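Local coordinates for protein cytochrome P450 RhF (Acinetobacter radioresistens, PDB 6RO8) that probably uses its heme to insert oxygen into organic substrates, this chain being the cytochrome P450 heme domain of a longer protein, at residues E146-K151 against W169-M174; L99-K104 against E212-V217; E48-L53 against I65-E70. All blocks are in the same frame, centred on the assembly; numbering follows the deposited sequence.

Interaction 1. Residues E146-K151 against W169-M174; sequences ELVRKK and WEIPLM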
ATOM      1  N   GLU A 146      15.022  -5.517  17.218  1.00 97.99           N
ATOM      2  CA  GLU A 146      15.795  -6.752  17.326  1.00103.16           C
ATOM      3  C   GLU A 146      15.962  -7.405  15.961  1.00 99.32           C
ATOM      4  O   GLU A 146      17.053  -7.872  15.615  1.00100.63           O
ATOM      5  CB  GLU A 146      15.119  -7.722  18.295  1.00105.84           C
ATOM      6  CG  GLU A 146      15.235  -7.353  19.760  1.00118.34           C
ATOM      7  CD  GLU A 146      16.645  -7.512  20.304  1.00139.48           C
ATOM      8  OE1 GLU A 146      17.129  -8.668  20.411  1.00144.26           O
ATOM      9  OE2 GLU A 146      17.269  -6.478  20.637  1.00141.69           O
ATOM     10  N   LEU A 147      14.891  -7.428  15.163  1.00 88.44           N
ATOM     11  CA  LEU A 147      14.953  -8.091  13.867  1.00 92.22           C
ATOM     12  C   LEU A 147      15.970  -7.414  12.960  1.00 92.04           C
ATOM     13  O   LEU A 147      16.809  -8.079  12.340  1.00 92.81           O
ATOM     14  CB  LEU A 147      13.565  -8.099  13.211  1.00 96.92           C
ATOM     15  CG  LEU A 147      12.536  -9.064  13.801  1.00 86.29           C
ATOM     16  CD1 LEU A 147      11.276  -9.065  12.962  1.00 79.52           C
ATOM     17  CD2 LEU A 147      13.125 -10.463  13.889  1.00 76.66           C
ATOM     18  N   VAL A 148      15.905  -6.086  12.873  1.00 87.15           N
ATOM     19  CA  VAL A 148      16.776  -5.358  11.964  1.00 85.67           C
ATOM     20  C   VAL A 148      18.230  -5.453  12.418  1.00 92.95           C
ATOM     21  O   VAL A 148      19.152  -5.508  11.594  1.00101.43           O
ATOM     22  CB  VAL A 148      16.296  -3.903  11.858  1.00 83.91           C
ATOM     23  CG1 VAL A 148      17.200  -3.106  10.960  1.00 72.65           C
ATOM     24  CG2 VAL A 148      14.862  -3.864  11.353  1.00 80.85           C
ATOM     25  N   ARG A 149      18.463  -5.475  13.730  1.00 89.88           N
ATOM     26  CA  ARG A 149      19.828  -5.618  14.216  1.00 92.85           C
ATOM     27  C   ARG A 149      20.412  -6.961  13.794  1.00105.26           C
ATOM     28  O   ARG A 149      21.583  -7.050  13.404  1.00101.34           O
ATOM     29  CB  ARG A 149      19.871  -5.480  15.735  1.00 96.45           C
ATOM     30  CG  ARG A 149      21.294  -5.424  16.282  1.00114.17           C
ATOM     31  CD  ARG A 149      21.332  -5.215  17.784  1.00120.21           C
ATOM     32  NE  ARG A 149      20.968  -6.425  18.517  1.00122.29           N
ATOM     33  CZ  ARG A 149      19.747  -6.701  18.963  1.00125.98           C
ATOM     34  NH1 ARG A 149      18.752  -5.842  18.766  1.00121.53           N
ATOM     35  NH2 ARG A 149      19.529  -7.836  19.616  1.00129.65           N
ATOM     36  N   LYS A 150      19.608  -8.029  13.872  1.00105.46           N
ATOM     37  CA  LYS A 150      20.139  -9.355  13.570  1.00106.60           C
ATOM     38  C   LYS A 150      20.259  -9.572  12.074  1.00101.06           C
ATOM     39  O   LYS A 150      21.216 -10.202  11.613  1.00100.41           O
ATOM     40  CB  LYS A 150      19.267 -10.433  14.215  1.00103.70           C
ATOM     41  CG  LYS A 150      18.962 -10.129  15.659  1.00110.35           C
ATOM     42  CD  LYS A 150      18.149 -11.205  16.359  1.00114.68           C
ATOM     43  CE  LYS A 150      19.010 -12.108  17.221  1.00117.76           C
ATOM     44  NZ  LYS A 150      18.315 -13.402  17.462  1.00130.29           N
ATOM     45  N   LYS A 151      19.307  -9.055  11.299  1.00 96.00           N
ATOM     46  CA  LYS A 151      19.393  -9.231   9.854  1.00 92.52           C
ATOM     47  C   LYS A 151      20.656  -8.582   9.299  1.00104.15           C
ATOM     48  O   LYS A 151      21.405  -9.216   8.543  1.00113.57           O
ATOM     49  CB  LYS A 151      18.146  -8.680   9.173  1.00 79.75           C
ATOM     50  CG  LYS A 151      17.048  -9.726   9.047  1.00 87.82           C
ATOM     51  CD  LYS A 151      17.429 -10.800   8.034  1.00 95.45           C
ATOM     52  CE  LYS A 151      17.003 -12.202   8.467  1.00105.19           C
ATOM     53  NZ  LYS A 151      15.610 -12.581   8.080  1.00104.63           N
ATOM     54  N   TRP A 169      11.587  -7.256   2.636  1.00 74.91           N
ATOM     55  CA  TRP A 169      10.266  -7.880   2.659  1.00 75.47           C
ATOM     56  C   TRP A 169      10.075  -8.829   3.838  1.00 79.23           C
ATOM     57  O   TRP A 169       8.961  -8.952   4.362  1.00 71.82           O
ATOM     58  CB  TRP A 169       9.983  -8.619   1.342  1.00 77.80           C
ATOM     59  CG  TRP A 169      10.615  -9.954   1.190  1.00 93.99           C
ATOM     60  CD1 TRP A 169      11.794 -10.234   0.563  1.00102.74           C
ATOM     61  CD2 TRP A 169      10.088 -11.213   1.636  1.00106.62           C
ATOM     62  NE1 TRP A 169      12.047 -11.590   0.605  1.00109.74           N
ATOM     63  CE2 TRP A 169      11.018 -12.212   1.262  1.00112.30           C
ATOM     64  CE3 TRP A 169       8.929 -11.593   2.327  1.00100.40           C
ATOM     65  CZ2 TRP A 169      10.822 -13.560   1.555  1.00110.99           C
ATOM     66  CZ3 TRP A 169       8.738 -12.925   2.615  1.00 97.68           C
ATOM     67  CH2 TRP A 169       9.679 -13.895   2.232  1.00109.03           C
ATOM     68  N   GLU A 170      11.144  -9.463   4.303  1.00 76.27           N
ATOM     69  CA  GLU A 170      10.986 -10.508   5.303  1.00 81.36           C
ATOM     70  C   GLU A 170      10.623  -9.931   6.670  1.00 83.42           C
ATOM     71  O   GLU A 170       9.779 -10.487   7.380  1.00 80.63           O
ATOM     72  CB  GLU A 170      12.272 -11.306   5.370  1.00 94.02           C
ATOM     73  CG  GLU A 170      12.139 -12.749   5.691  1.00108.79           C
ATOM     74  CD  GLU A 170      13.503 -13.313   5.929  1.00129.35           C
ATOM     75  OE1 GLU A 170      14.431 -12.867   5.212  1.00135.66           O
ATOM     76  OE2 GLU A 170      13.666 -14.137   6.854  1.00137.46           O
ATOM     77  N   ILE A 171      11.242  -8.822   7.061  1.00 79.92           N
ATOM     78  CA  ILE A 171      10.996  -8.262   8.388  1.00 74.99           C
ATOM     79  C   ILE A 171       9.580  -7.693   8.488  1.00 76.87           C
ATOM     80  O   ILE A 171       8.863  -8.041   9.437  1.00 77.27           O
ATOM     81  CB  ILE A 171      12.068  -7.224   8.757  1.00 73.12           C
ATOM     82  CG1 ILE A 171      13.333  -7.946   9.226  1.00 76.33           C
ATOM     83  CG2 ILE A 171      11.566  -6.282   9.840  1.00 69.91           C
ATOM     84  CD1 ILE A 171      14.508  -7.025   9.502  1.00 84.06           C
ATOM     85  N   PRO A 172       9.116  -6.836   7.561  1.00 69.84           N
ATOM     86  CA  PRO A 172       7.723  -6.370   7.663  1.00 69.66           C
ATOM     87  C   PRO A 172       6.736  -7.512   7.709  1.00 72.90           C
ATOM     88  O   PRO A 172       5.759  -7.442   8.467  1.00 75.00           O
ATOM     89  CB  PRO A 172       7.541  -5.514   6.401  1.00 66.84           C
ATOM     90  CG  PRO A 172       8.899  -5.108   6.047  1.00 67.01           C
ATOM     91  CD  PRO A 172       9.762  -6.283   6.363  1.00 69.15           C
ATOM     92  N   LEU A 173       6.985  -8.574   6.931  1.00 74.32           N
ATOM     93  CA  LEU A 173       6.147  -9.767   6.993  1.00 73.69           C
ATOM     94  C   LEU A 173       6.115 -10.340   8.406  1.00 78.10           C
ATOM     95  O   LEU A 173       5.040 -10.528   8.986  1.00 74.03           O
ATOM     96  CB  LEU A 173       6.655 -10.813   6.006  1.00 75.76           C
ATOM     97  CG  LEU A 173       5.872 -12.133   6.054  1.00 88.65           C
ATOM     98  CD1 LEU A 173       4.380 -11.874   5.829  1.00 75.34           C
ATOM     99  CD2 LEU A 173       6.390 -13.159   5.037  1.00 91.77           C
ATOM    100  N   MET A 174       7.291 -10.605   8.983  1.00 73.76           N
ATOM    101  CA  MET A 174       7.348 -11.160  10.330  1.00 79.21           C
ATOM    102  C   MET A 174       6.659 -10.258  11.344  1.00 80.10           C
ATOM    103  O   MET A 174       5.909 -10.732  12.205  1.00 79.93           O
ATOM    104  CB  MET A 174       8.795 -11.375  10.735  1.00 84.35           C
ATOM    105  CG  MET A 174       9.331 -12.714  10.387  1.00100.55           C
ATOM    106  SD  MET A 174      11.080 -12.603  10.729  1.00120.10           S
ATOM    107  CE  MET A 174      11.708 -12.113   9.126  1.00116.15           C
TER
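I171 inserts between L147, V148 and K151 where two helices of the P450 fold, corresponding to helices D and E of its conserved helical bundle, run nearly antiparallel. The short segments approach to 10.5 Å between axes, with their directions 152° apart. The tight part surrounds the tip of I171: its CD1 lies 3.7 Å from V148 CG2, reached at about a right angle, while L147 CB meets the same methyl at 4.0 Å. CG1 of I171 is anti to the carbonyl carbon and the chain continues extended (chi2 175°), which carries CD1 to the neighbouring helix. V148 is buried and also touches I393 and F394 of helix 384-401, so this side faces the protein interior. One turn further along, M174 CB packs at 4.1 Å on L147 CD1.

At the partly exposed margin a charged pair takes the place of the methyl contacts, although K151 and I171 still run alongside one another in opposite directions, with K151 CG 3.7 Å from I171 CD1. K151 bends at chi2 (-70°) and again further out, which turns NZ to E170. Its ammonium group approaches both carboxylate oxygens, and NZ forms a salt bridge with E170 OE2 at 2.8 Å.

Interaction 2. Residues L99-K104 against E212-V217; sequences LKILEK and EVAEGV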
ATOM      1  N   LEU A  99     -12.908 -17.947 -12.837  1.00 82.20           N
ATOM      2  CA  LEU A  99     -14.030 -17.778 -11.928  1.00 82.65           C
ATOM      3  C   LEU A  99     -14.387 -19.095 -11.256  1.00 87.48           C
ATOM      4  O   LEU A  99     -14.813 -19.107 -10.092  1.00 86.25           O
ATOM      5  CB  LEU A  99     -15.225 -17.194 -12.684  1.00 87.92           C
ATOM      6  CG  LEU A  99     -15.086 -15.688 -12.947  1.00 88.15           C
ATOM      7  CD1 LEU A  99     -16.268 -15.126 -13.704  1.00 89.01           C
ATOM      8  CD2 LEU A  99     -14.890 -14.942 -11.632  1.00 74.55           C
ATOM      9  N   LYS A 100     -14.173 -20.219 -11.936  1.00 84.73           N
ATOM     10  CA  LYS A 100     -14.511 -21.484 -11.316  1.00 91.27           C
ATOM     11  C   LYS A 100     -13.364 -22.107 -10.550  1.00 95.20           C
ATOM     12  O   LYS A 100     -13.617 -22.905  -9.638  1.00 92.82           O
ATOM     13  CB  LYS A 100     -14.991 -22.464 -12.332  1.00 95.05           C
ATOM     14  CG  LYS A 100     -16.431 -22.435 -12.331  1.00122.75           C
ATOM     15  CD  LYS A 100     -17.042 -21.030 -12.732  1.00122.12           C
ATOM     16  CE  LYS A 100     -18.501 -20.873 -12.339  1.00109.80           C
ATOM     17  NZ  LYS A 100     -19.186 -22.146 -12.597  1.00126.46           N
ATOM     18  N   ILE A 101     -12.126 -21.688 -10.810  1.00 89.92           N
ATOM     19  CA  ILE A 101     -11.072 -22.051  -9.883  1.00 86.98           C
ATOM     20  C   ILE A 101     -11.441 -21.500  -8.518  1.00 93.34           C
ATOM     21  O   ILE A 101     -11.521 -22.236  -7.524  1.00 93.30           O
ATOM     22  CB  ILE A 101      -9.708 -21.543 -10.386  1.00 86.94           C
ATOM     23  CG1 ILE A 101      -9.218 -22.393 -11.557  1.00 84.11           C
ATOM     24  CG2 ILE A 101      -8.699 -21.534  -9.243  1.00 84.17           C
ATOM     25  CD1 ILE A 101      -8.217 -21.684 -12.482  1.00 85.62           C
ATOM     26  N   LEU A 102     -11.837 -20.219  -8.501  1.00 91.88           N
ATOM     27  CA  LEU A 102     -12.301 -19.575  -7.278  1.00 90.09           C
ATOM     28  C   LEU A 102     -13.523 -20.284  -6.701  1.00 90.93           C
ATOM     29  O   LEU A 102     -13.628 -20.447  -5.483  1.00 93.69           O
ATOM     30  CB  LEU A 102     -12.604 -18.104  -7.560  1.00 79.31           C
ATOM     31  CG  LEU A 102     -11.384 -17.244  -7.929  1.00 82.67           C
ATOM     32  CD1 LEU A 102     -11.758 -15.805  -8.280  1.00 77.01           C
ATOM     33  CD2 LEU A 102     -10.370 -17.257  -6.802  1.00 82.20           C
ATOM     34  N   GLU A 103     -14.467 -20.689  -7.558  1.00 90.53           N
ATOM     35  CA  GLU A 103     -15.634 -21.425  -7.087  1.00 92.44           C
ATOM     36  C   GLU A 103     -15.227 -22.717  -6.392  1.00 97.04           C
ATOM     37  O   GLU A 103     -15.842 -23.118  -5.395  1.00 97.97           O
ATOM     38  CB  GLU A 103     -16.565 -21.729  -8.263  1.00112.06           C
ATOM     39  CG  GLU A 103     -17.658 -20.718  -8.474  1.00114.02           C
ATOM     40  CD  GLU A 103     -18.743 -20.838  -7.442  1.00116.62           C
ATOM     41  OE1 GLU A 103     -18.973 -21.966  -6.955  1.00117.69           O
ATOM     42  OE2 GLU A 103     -19.359 -19.804  -7.114  1.00121.54           O
ATOM     43  N   LYS A 104     -14.198 -23.394  -6.918  1.00100.59           N
ATOM     44  CA  LYS A 104     -13.698 -24.609  -6.286  1.00 99.24           C
ATOM     45  C   LYS A 104     -13.277 -24.338  -4.849  1.00100.50           C
ATOM     46  O   LYS A 104     -13.545 -25.145  -3.954  1.00111.34           O
ATOM     47  CB  LYS A 104     -12.534 -25.188  -7.096  1.00107.35           C
ATOM     48  CG  LYS A 104     -11.891 -26.430  -6.467  1.00125.60           C
ATOM     49  CD  LYS A 104     -10.356 -26.320  -6.344  1.00134.81           C
ATOM     50  CE  LYS A 104      -9.743 -27.575  -5.674  1.00137.10           C
ATOM     51  NZ  LYS A 104      -9.658 -27.487  -4.169  1.00131.16           N
ATOM     52  N   GLU A 212      -3.084 -19.503 -12.944  1.00 95.76           N
ATOM     53  CA  GLU A 212      -2.200 -19.651 -11.793  1.00 90.77           C
ATOM     54  C   GLU A 212      -2.568 -18.667 -10.704  1.00 84.65           C
ATOM     55  O   GLU A 212      -2.641 -19.031  -9.524  1.00 96.66           O
ATOM     56  CB  GLU A 212      -0.745 -19.438 -12.205  1.00106.42           C
ATOM     57  CG  GLU A 212      -0.397 -19.998 -13.571  1.00131.04           C
ATOM     58  CD  GLU A 212       1.079 -19.855 -13.892  1.00143.88           C
ATOM     59  OE1 GLU A 212       1.530 -20.475 -14.881  1.00147.18           O
ATOM     60  OE2 GLU A 212       1.778 -19.119 -13.152  1.00144.27           O
ATOM     61  N   VAL A 213      -2.803 -17.409 -11.082  1.00 77.32           N
ATOM     62  CA  VAL A 213      -3.159 -16.390 -10.097  1.00 84.09           C
ATOM     63  C   VAL A 213      -4.460 -16.760  -9.400  1.00 90.47           C
ATOM     64  O   VAL A 213      -4.587 -16.614  -8.175  1.00 86.57           O
ATOM     65  CB  VAL A 213      -3.243 -15.000 -10.758  1.00 79.27           C
ATOM     66  CG1 VAL A 213      -3.508 -13.957  -9.712  1.00 75.69           C
ATOM     67  CG2 VAL A 213      -1.946 -14.677 -11.487  1.00 78.81           C
ATOM     68  N   ALA A 214      -5.444 -17.250 -10.168  1.00 83.31           N
ATOM     69  CA  ALA A 214      -6.706 -17.676  -9.575  1.00 79.73           C
ATOM     70  C   ALA A 214      -6.486 -18.809  -8.581  1.00 78.16           C
ATOM     71  O   ALA A 214      -6.987 -18.763  -7.450  1.00 80.48           O
ATOM     72  CB  ALA A 214      -7.692 -18.088 -10.667  1.00 74.73           C
ATOM     73  N   GLU A 215      -5.745 -19.843  -8.994  1.00 79.23           N
ATOM     74  CA  GLU A 215      -5.320 -20.881  -8.059  1.00 86.69           C
ATOM     75  C   GLU A 215      -4.674 -20.272  -6.815  1.00 90.03           C
ATOM     76  O   GLU A 215      -5.075 -20.566  -5.683  1.00 86.90           O
ATOM     77  CB  GLU A 215      -4.357 -21.841  -8.755  1.00 89.69           C
ATOM     78  CG  GLU A 215      -5.048 -23.037  -9.389  1.00108.12           C
ATOM     79  CD  GLU A 215      -5.693 -23.944  -8.356  1.00119.11           C
ATOM     80  OE1 GLU A 215      -5.343 -23.830  -7.161  1.00120.48           O
ATOM     81  OE2 GLU A 215      -6.555 -24.767  -8.736  1.00127.05           O
ATOM     82  N   GLY A 216      -3.687 -19.390  -7.012  1.00 85.61           N
ATOM     83  CA  GLY A 216      -3.016 -18.775  -5.877  1.00 85.71           C
ATOM     84  C   GLY A 216      -3.969 -18.024  -4.971  1.00 85.09           C
ATOM     85  O   GLY A 216      -3.946 -18.184  -3.748  1.00 87.81           O
ATOM     86  N   VAL A 217      -4.825 -17.193  -5.562  1.00 81.78           N
ATOM     87  CA  VAL A 217      -5.825 -16.463  -4.789  1.00 83.80           C
ATOM     88  C   VAL A 217      -6.755 -17.437  -4.068  1.00 88.94           C
ATOM     89  O   VAL A 217      -7.058 -17.267  -2.879  1.00 83.40           O
ATOM     90  CB  VAL A 217      -6.594 -15.502  -5.719  1.00 88.14           C
ATOM     91  CG1 VAL A 217      -7.872 -14.999  -5.066  1.00 88.96           C
ATOM     92  CG2 VAL A 217      -5.699 -14.340  -6.120  1.00 82.82           C
TER
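At I101 and E215, whose CA atoms are 6.1 Å apart, helices 96-104 and 207-233 run side by side in the same general direction, the short segments diverging by 21° with their axes 8.6 Å apart. In the P450 fold they correspond to the B' and G helices, so a short helix of the B-C region packs here against the long G helix. A214 lies at the interface, and its lone methyl allows I101 to reach the backbone of the other helix. With chi1 at -74°, I101 turns CG2 over the peptide linking A214 to E215, 3.6 Å from A214 C; I101 CB is 4.0 Å from A214 CB. No hydrogen bond crosses between the segments, and the fit is apolar.

On one flank L102 turns its end inward: CD2 lies 3.8 Å from A214 O and meets V217 at an oblique angle. V217 is buried, with A196 and N200 of helix 187-202 against it, and Y107 touches both V217 and L102. On the other flank E215 starts out away from helix 96-104 but bends at chi2 (-65°), bringing its carboxylate back beside I101. There OE1 is hydrogen-bonded to Y105 OH and Q219 NE2, while OE2 lies 3.9 Å from I101 CG2.

Interaction 3. Residues E48-L53 against I65-E70; sequences EFRAQL and IVTRYE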
ATOM      1  N   GLU A  48       1.363  16.867 -16.960  1.00 74.05           N
ATOM      2  CA  GLU A  48       0.593  17.713 -17.875  1.00 77.36           C
ATOM      3  C   GLU A  48      -0.860  17.804 -17.435  1.00 76.39           C
ATOM      4  O   GLU A  48      -1.496  18.861 -17.553  1.00 75.65           O
ATOM      5  CB  GLU A  48       0.637  17.170 -19.306  1.00 92.20           C
ATOM      6  CG  GLU A  48       1.987  16.825 -19.904  1.00104.49           C
ATOM      7  CD  GLU A  48       1.842  15.867 -21.097  1.00115.95           C
ATOM      8  OE1 GLU A  48       1.540  14.662 -20.889  1.00112.30           O
ATOM      9  OE2 GLU A  48       1.999  16.326 -22.251  1.00118.82           O
ATOM     10  N   PHE A  49      -1.406  16.692 -16.936  1.00 73.00           N
ATOM     11  CA  PHE A  49      -2.812  16.667 -16.545  1.00 78.55           C
ATOM     12  C   PHE A  49      -3.062  17.494 -15.288  1.00 75.58           C
ATOM     13  O   PHE A  49      -4.075  18.200 -15.205  1.00 70.87           O
ATOM     14  CB  PHE A  49      -3.278  15.224 -16.361  1.00 75.02           C
ATOM     15  CG  PHE A  49      -3.305  14.432 -17.639  1.00 70.85           C
ATOM     16  CD1 PHE A  49      -4.396  14.511 -18.494  1.00 69.73           C
ATOM     17  CD2 PHE A  49      -2.235  13.618 -17.990  1.00 66.98           C
ATOM     18  CE1 PHE A  49      -4.426  13.779 -19.673  1.00 75.61           C
ATOM     19  CE2 PHE A  49      -2.258  12.880 -19.176  1.00 68.90           C
ATOM     20  CZ  PHE A  49      -3.352  12.963 -20.019  1.00 69.29           C
ATOM     21  N   ARG A  50      -2.161  17.424 -14.296  1.00 69.28           N
ATOM     22  CA  ARG A  50      -2.267  18.353 -13.176  1.00 76.72           C
ATOM     23  C   ARG A  50      -2.363  19.783 -13.680  1.00 77.78           C
ATOM     24  O   ARG A  50      -3.133  20.589 -13.145  1.00 82.72           O
ATOM     25  CB  ARG A  50      -1.080  18.208 -12.210  1.00 71.12           C
ATOM     26  CG  ARG A  50      -1.067  16.905 -11.444  1.00 73.21           C
ATOM     27  CD  ARG A  50      -0.189  16.948 -10.189  1.00 71.10           C
ATOM     28  NE  ARG A  50       1.242  17.106 -10.453  1.00 68.33           N
ATOM     29  CZ  ARG A  50       2.036  16.147 -10.913  1.00 63.21           C
ATOM     30  NH1 ARG A  50       1.533  14.959 -11.191  1.00 61.29           N
ATOM     31  NH2 ARG A  50       3.332  16.378 -11.099  1.00 73.07           N
ATOM     32  N   ALA A  51      -1.634  20.090 -14.746  1.00 70.77           N
ATOM     33  CA  ALA A  51      -1.557  21.453 -15.246  1.00 75.07           C
ATOM     34  C   ALA A  51      -2.822  21.873 -15.991  1.00 83.38           C
ATOM     35  O   ALA A  51      -3.392  22.928 -15.693  1.00 82.97           O
ATOM     36  CB  ALA A  51      -0.337  21.606 -16.150  1.00 75.35           C
ATOM     37  N   GLN A  52      -3.279  21.067 -16.964  1.00 81.14           N
ATOM     38  CA  GLN A  52      -4.307  21.517 -17.900  1.00 84.31           C
ATOM     39  C   GLN A  52      -5.507  20.586 -18.061  1.00 94.50           C
ATOM     40  O   GLN A  52      -6.377  20.880 -18.889  1.00 96.39           O
ATOM     41  CB  GLN A  52      -3.694  21.767 -19.295  1.00 92.31           C
ATOM     42  CG  GLN A  52      -2.375  22.547 -19.299  1.00100.93           C
ATOM     43  CD  GLN A  52      -2.576  24.050 -19.131  1.00112.97           C
ATOM     44  OE1 GLN A  52      -3.695  24.553 -19.227  1.00122.34           O
ATOM     45  NE2 GLN A  52      -1.490  24.770 -18.856  1.00116.96           N
ATOM     46  N   LEU A  53      -5.594  19.484 -17.306  1.00 97.27           N
ATOM     47  CA  LEU A  53      -6.714  18.554 -17.461  1.00 88.00           C
ATOM     48  C   LEU A  53      -6.832  17.691 -16.208  1.00 84.28           C
ATOM     49  O   LEU A  53      -6.743  16.457 -16.277  1.00 81.72           O
ATOM     50  CB  LEU A  53      -6.533  17.695 -18.722  1.00 81.87           C
ATOM     51  CG  LEU A  53      -7.700  16.798 -19.187  1.00 72.25           C
ATOM     52  CD1 LEU A  53      -8.981  17.560 -19.250  1.00 65.01           C
ATOM     53  CD2 LEU A  53      -7.411  16.101 -20.513  1.00 72.04           C
ATOM     54  N   ILE A  65      -9.837   9.656 -13.738  1.00 69.53           N
ATOM     55  CA  ILE A  65      -8.514   9.887 -13.174  1.00 69.80           C
ATOM     56  C   ILE A  65      -8.510  11.251 -12.484  1.00 73.76           C
ATOM     57  O   ILE A  65      -8.910  12.262 -13.074  1.00 84.02           O
ATOM     58  CB  ILE A  65      -7.409   9.787 -14.243  1.00 68.16           C
ATOM     59  CG1 ILE A  65      -7.578   8.526 -15.100  1.00 66.36           C
ATOM     60  CG2 ILE A  65      -6.029   9.856 -13.576  1.00 58.88           C
ATOM     61  CD1 ILE A  65      -7.009   7.264 -14.531  1.00 65.50           C
ATOM     62  N   VAL A  66      -8.067  11.272 -11.234  1.00 72.04           N
ATOM     63  CA  VAL A  66      -8.074  12.471 -10.401  1.00 70.50           C
ATOM     64  C   VAL A  66      -6.628  12.737 -10.000  1.00 68.47           C
ATOM     65  O   VAL A  66      -6.009  11.914  -9.316  1.00 68.03           O
ATOM     66  CB  VAL A  66      -8.986  12.280  -9.186  1.00 64.16           C
ATOM     67  CG1 VAL A  66      -9.081  13.530  -8.385  1.00 56.91           C
ATOM     68  CG2 VAL A  66     -10.364  11.836  -9.658  1.00 61.50           C
ATOM     69  N   THR A  67      -6.081  13.872 -10.447  1.00 71.07           N
ATOM     70  CA  THR A  67      -4.644  14.121 -10.407  1.00 67.44           C
ATOM     71  C   THR A  67      -4.208  15.165  -9.393  1.00 69.04           C
ATOM     72  O   THR A  67      -3.030  15.173  -9.028  1.00 67.00           O
ATOM     73  CB  THR A  67      -4.136  14.556 -11.788  1.00 68.22           C
ATOM     74  OG1 THR A  67      -4.661  15.849 -12.106  1.00 69.24           O
ATOM     75  CG2 THR A  67      -4.530  13.532 -12.875  1.00 68.70           C
ATOM     76  N   ARG A  68      -5.110  16.020  -8.911  1.00 77.36           N
ATOM     77  CA  ARG A  68      -4.749  17.160  -8.076  1.00 75.13           C
ATOM     78  C   ARG A  68      -4.968  16.899  -6.592  1.00 71.78           C
ATOM     79  O   ARG A  68      -5.839  16.119  -6.201  1.00 74.39           O
ATOM     80  CB  ARG A  68      -5.549  18.390  -8.483  1.00 83.27           C
ATOM     81  CG  ARG A  68      -5.009  19.039  -9.730  1.00 88.16           C
ATOM     82  CD  ARG A  68      -5.641  20.371  -9.946  1.00 81.90           C
ATOM     83  NE  ARG A  68      -4.967  21.052 -11.033  1.00 89.26           N
ATOM     84  CZ  ARG A  68      -5.381  22.193 -11.558  1.00 83.73           C
ATOM     85  NH1 ARG A  68      -6.476  22.767 -11.087  1.00 78.09           N
ATOM     86  NH2 ARG A  68      -4.710  22.746 -12.559  1.00 78.90           N
ATOM     87  N   TYR A  69      -4.202  17.625  -5.767  1.00 70.61           N
ATOM     88  CA  TYR A  69      -4.222  17.402  -4.323  1.00 69.95           C
ATOM     89  C   TYR A  69      -5.594  17.713  -3.724  1.00 71.86           C
ATOM     90  O   TYR A  69      -6.150  16.908  -2.968  1.00 75.93           O
ATOM     91  CB  TYR A  69      -3.126  18.228  -3.643  1.00 64.04           C
ATOM     92  CG  TYR A  69      -3.104  18.058  -2.132  1.00 66.84           C
ATOM     93  CD1 TYR A  69      -2.350  17.057  -1.533  1.00 68.10           C
ATOM     94  CD2 TYR A  69      -3.868  18.878  -1.309  1.00 67.32           C
ATOM     95  CE1 TYR A  69      -2.347  16.890  -0.176  1.00 69.74           C
ATOM     96  CE2 TYR A  69      -3.874  18.711   0.056  1.00 71.86           C
ATOM     97  CZ  TYR A  69      -3.103  17.725   0.617  1.00 70.85           C
ATOM     98  OH  TYR A  69      -3.107  17.561   1.986  1.00 79.44           O
ATOM     99  N   GLU A  70      -6.162  18.876  -4.048  1.00 67.66           N
ATOM    100  CA  GLU A  70      -7.438  19.242  -3.437  1.00 70.55           C
ATOM    101  C   GLU A  70      -8.568  18.307  -3.872  1.00 72.41           C
ATOM    102  O   GLU A  70      -9.404  17.923  -3.047  1.00 72.44           O
ATOM    103  CB  GLU A  70      -7.784  20.693  -3.756  1.00 77.43           C
ATOM    104  CG  GLU A  70      -7.001  21.733  -2.960  1.00 93.37           C
ATOM    105  CD  GLU A  70      -7.091  21.553  -1.440  1.00107.93           C
ATOM    106  OE1 GLU A  70      -8.083  20.970  -0.944  1.00111.70           O
ATOM    107  OE2 GLU A  70      -6.161  22.005  -0.734  1.00110.21           O
TER
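The carbonyl oxygen of R50 accepts two hydrogen bonds from the guanidinium of R68, 2.7 Å from NH2 and 2.8 Å from NE. R68 presents the edge carrying these two nitrogens, with R50 O near the guanidinium plane. NH2 approaches almost in line with the carbonyl (C=O...N 165°), whereas NE comes in more obliquely but within the carbonyl plane. The R68 chain is extended from CG to NE, which lets it span the gap. R50 O belongs to the last turn of its helix, and the residue four places on, P54, has no N-H to offer it; the arginine supplies donors instead.

R68 is also the N-cap residue of helix 69-77, just after strand 63-66 of the mixed P450 sheet, so the pair ties the end of helix 47-52 to a strand-to-helix turn. Beside it the aliphatic part of R50 lies against T67, with CD 3.5 Å from T67 O and CG 3.8 Å from T67 OG1. R50 NH1 binds A43 O and S347 OG, and T67 OG1 bonds to P54 O. T67 CG2 meets F49 CB at 4.1 Å; the F49 ring stacks on F56.

In the fold
The three contacts occupy separate parts of the P450 domain. Interaction 3 closes first along the chain and lies at the end of a strand of the mixed sheet; its centre is 38 Å from that of interaction 1, on the opposite side of the chain's centre, and 37 Å from that of interaction 2. Interaction 1 falls within the long stretch of sequence spanned by interaction 2, yet their nearest atoms remain about 14 Å apart. Helix 187-202 touches both. None forms part of an annotated site: the I171 side chain is about 11 Å from the heme, and that of V217 about 13 Å from the bound histidine.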